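Long-range contact in glutathione s-transferase S2 (Nilaparvata lugens, PDB 5H5L), which probably conjugates glutathione to electrophilic substrates as a sigma-class glutathione S-transferase, and is also named a prostaglandin D synthase: residues B[5-10]-B[32-37]. Residues are numbered along the deposited sequence; the frame is centred on the assembly and turned at random.
Sequences KLTYFN and NRIERE. With GSH (glutathione), chain E.
Parallel backbone bonding joins 5-10 to 32-34: N32 N donates to L6 O (2.7 Å), Y8 N to N32 O (3.1 Å), and I34 N weakly to Y8 O. Past the end of strand 5-9, N10 N continues the pattern by donating to I34 O. CA-H...O contacts from T7 to N32 O and from R33 to Y8 O lie between these bonds.

Among the side chains, T7 and N32 run side by side on one face of the sheet. N32 ND2 gives T7 OG1 a nearly straight bond of 3.0 Å, with the hydroxyl oxygen in the amide plane. With T7 CG2 anti to the backbone N, the methyl reaches I34 CG1 at 3.7 Å.

The N10 amide bridges two charged residues. Its OD1 accepts R33 NH1 (3.1 Å), lying at the guanidinium edge, with the two planes 61° apart; its ND2 donates to E35 OE2 at 2.7 Å, nearly along the C-O axis. R33 NE is salt-bridged to D31. Were N10 an alanine, both amide bonds would go, which is likely to leave E35 OE2 and R33 NH1 without this shared mate and the E35 carboxylate freer to turn.

At the ligand, Y8 OH lies 3.2 Å from the glutathione sulfur SG2, which sits near the ring plane, and is hydrogen-bonded to the backbone N of L14. F9 puts its ring edge against I34 O and glutathione CB2, and packs edge-to-face with W39. Helix 15-25 links these adjacent parallel strands as the crossover of the beta-alpha-beta unit of the thioredoxin-like N-terminal domain, whose first strand carries the tyrosine facing the glutathione sulfur.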
loop_
_atom_site.group_PDB
_atom_site.type_symbol
_atom_site.label_atom_id
_atom_site.label_comp_id
_atom_site.label_asym_id
_atom_site.label_seq_id
_atom_site.Cartn_x
_atom_site.Cartn_y
_atom_site.Cartn_z
ATOM N N LYS B 5 -0.593 18.957 -11.336
ATOM C CA LYS B 5 0.652 18.795 -12.073
ATOM C C LYS B 5 1.254 17.473 -11.653
ATOM O O LYS B 5 1.591 17.312 -10.484
ATOM C CB LYS B 5 1.593 19.962 -11.778
ATOM C CG LYS B 5 3.011 19.799 -12.271
ATOM C CD LYS B 5 3.838 21.049 -11.942
ATOM C CE LYS B 5 5.301 20.852 -12.282
ATOM N NZ LYS B 5 6.087 22.129 -12.121
ATOM N N LEU B 6 1.364 16.526 -12.585
ATOM C CA LEU B 6 1.965 15.219 -12.342
ATOM C C LEU B 6 3.397 15.181 -12.841
ATOM O O LEU B 6 3.658 15.523 -13.995
ATOM C CB LEU B 6 1.142 14.120 -13.032
ATOM C CG LEU B 6 1.711 12.703 -13.035
ATOM C CD1 LEU B 6 1.687 12.123 -11.603
ATOM C CD2 LEU B 6 0.908 11.771 -14.005
ATOM N N THR B 7 4.323 14.751 -11.979
ATOM C CA THR B 7 5.694 14.487 -12.361
ATOM C C THR B 7 5.941 13.001 -12.274
ATOM O O THR B 7 5.794 12.408 -11.203
ATOM C CB THR B 7 6.686 15.231 -11.458
ATOM O OG1 THR B 7 6.426 16.630 -11.525
ATOM C CG2 THR B 7 8.118 14.947 -11.860
ATOM N N TYR B 8 6.375 12.420 -13.387
ATOM C CA TYR B 8 6.788 11.038 -13.441
ATOM C C TYR B 8 7.742 10.935 -14.627
ATOM O O TYR B 8 7.984 11.912 -15.330
ATOM C CB TYR B 8 5.576 10.091 -13.564
ATOM C CG TYR B 8 5.950 8.641 -13.450
ATOM C CD1 TYR B 8 6.320 8.100 -12.230
ATOM C CD2 TYR B 8 5.940 7.804 -14.559
ATOM C CE1 TYR B 8 6.684 6.778 -12.122
ATOM C CE2 TYR B 8 6.308 6.470 -14.449
ATOM C CZ TYR B 8 6.672 5.969 -13.232
ATOM O OH TYR B 8 7.038 4.649 -13.088
ATOM N N PHE B 9 8.317 9.759 -14.800
ATOM C CA PHE B 9 9.177 9.491 -15.931
ATOM C C PHE B 9 8.376 9.473 -17.233
ATOM O O PHE B 9 7.135 9.478 -17.250
ATOM C CB PHE B 9 9.888 8.165 -15.734
ATOM C CG PHE B 9 10.849 8.150 -14.585
ATOM C CD1 PHE B 9 11.991 8.921 -14.608
ATOM C CD2 PHE B 9 10.625 7.333 -13.493
ATOM C CE1 PHE B 9 12.901 8.889 -13.551
ATOM C CE2 PHE B 9 11.528 7.296 -12.430
ATOM C CZ PHE B 9 12.661 8.079 -12.462
ATOM N N ASN B 10 9.112 9.456 -18.348
ATOM C CA ASN B 10 8.501 9.417 -19.678
ATOM C C ASN B 10 8.234 7.963 -20.079
ATOM O O ASN B 10 8.849 7.404 -20.984
ATOM C CB ASN B 10 9.385 10.137 -20.696
ATOM C CG ASN B 10 8.578 10.839 -21.796
ATOM O OD1 ASN B 10 7.476 10.416 -22.164
ATOM N ND2 ASN B 10 9.138 11.922 -22.327
ATOM N N ASN B 32 3.901 16.419 -16.556
ATOM C CA ASN B 32 5.334 16.712 -16.509
ATOM C C ASN B 32 6.149 15.422 -16.541
ATOM O O ASN B 32 6.248 14.718 -15.530
ATOM C CB ASN B 32 5.631 17.543 -15.257
ATOM C CG ASN B 32 7.065 17.995 -15.184
ATOM O OD1 ASN B 32 7.627 18.469 -16.173
ATOM N ND2 ASN B 32 7.682 17.838 -14.008
ATOM N N ARG B 33 6.770 15.124 -17.697
ATOM C CA ARG B 33 7.511 13.885 -17.923
ATOM C C ARG B 33 9.019 14.093 -17.860
ATOM O O ARG B 33 9.549 15.070 -18.396
ATOM C CB ARG B 33 7.148 13.260 -19.277
ATOM C CG ARG B 33 5.690 12.851 -19.376
ATOM C CD ARG B 33 5.257 12.343 -20.769
ATOM N NE ARG B 33 3.987 11.638 -20.626
ATOM C CZ ARG B 33 3.791 10.327 -20.759
ATOM N NH1 ARG B 33 4.754 9.479 -21.100
ATOM N NH2 ARG B 33 2.591 9.859 -20.516
ATOM N N ILE B 34 9.706 13.135 -17.247
ATOM C CA ILE B 34 11.118 13.238 -16.914
ATOM C C ILE B 34 11.887 12.196 -17.693
ATOM O O ILE B 34 11.522 11.012 -17.685
ATOM C CB ILE B 34 11.371 13.024 -15.411
ATOM C CG1 ILE B 34 10.469 13.918 -14.591
ATOM C CG2 ILE B 34 12.839 13.277 -15.070
ATOM C CD1 ILE B 34 10.646 15.395 -14.868
ATOM N N GLU B 35 12.988 12.627 -18.305
ATOM C CA GLU B 35 13.910 11.705 -18.944
ATOM C C GLU B 35 14.874 11.104 -17.925
ATOM O O GLU B 35 15.301 11.757 -16.968
ATOM C CB GLU B 35 14.696 12.409 -20.048
ATOM C CG GLU B 35 13.838 12.953 -21.191
ATOM C CD GLU B 35 13.012 11.879 -21.907
ATOM O OE1 GLU B 35 13.515 10.747 -22.139
ATOM O OE2 GLU B 35 11.836 12.180 -22.224
ATOM N N ARG B 36 15.223 9.838 -18.167
ATOM C CA ARG B 36 16.084 9.080 -17.259
ATOM C C ARG B 36 17.420 9.775 -17.072
ATOM O O ARG B 36 18.077 9.623 -16.034
ATOM C CB ARG B 36 16.302 7.668 -17.815
ATOM C CG ARG B 36 15.122 7.142 -18.670
ATOM C CD ARG B 36 14.844 5.664 -18.477
ATOM N NE ARG B 36 14.372 5.396 -17.117
ATOM C CZ ARG B 36 14.918 4.527 -16.269
ATOM N NH1 ARG B 36 15.963 3.784 -16.629
ATOM N NH2 ARG B 36 14.401 4.386 -15.052
ATOM N N GLU B 37 17.829 10.523 -18.097
ATOM C CA GLU B 37 19.061 11.307 -18.075
ATOM C C GLU B 37 19.006 12.401 -17.014
ATOM O O GLU B 37 20.012 12.683 -16.357
ATOM C CB GLU B 37 19.303 11.907 -19.466
ATOM C CG GLU B 37 17.995 12.148 -20.266
ATOM C CD GLU B 37 18.172 12.744 -21.629
ATOM O OE1 GLU B 37 18.968 13.696 -21.783
ATOM O OE2 GLU B 37 17.489 12.245 -22.556
HETATM N N1 GSH E . 5.047 3.295 -3.344
HETATM C CA1 GSH E . 5.433 4.271 -4.356
HETATM C C1 GSH E . 4.214 4.578 -5.241
HETATM O O11 GSH E . 3.323 3.684 -5.411
HETATM O O12 GSH E . 4.086 5.704 -5.811
HETATM C CB1 GSH E . 6.529 3.659 -5.270
HETATM C CG1 GSH E . 7.078 4.780 -6.138
HETATM C CD1 GSH E . 8.295 4.245 -6.960
HETATM O OE1 GSH E . 8.723 3.154 -6.796
HETATM N N2 GSH E . 8.902 5.139 -7.951
HETATM C CA2 GSH E . 10.023 4.647 -8.743
HETATM C C2 GSH E . 11.166 5.641 -8.647
HETATM O O2 GSH E . 10.948 6.768 -8.348
HETATM C CB2 GSH E . 9.565 4.587 -10.183
HETATM S SG2 GSH E . 8.153 3.502 -10.359
HETATM N N3 GSH E . 12.509 5.193 -8.977
HETATM C CA3 GSH E . 13.617 6.141 -8.937
HETATM C C3 GSH E . 14.428 5.948 -7.671
HETATM O O31 GSH E . 14.083 5.113 -6.804
HETATM O O32 GSH E . 15.448 6.642 -7.528
#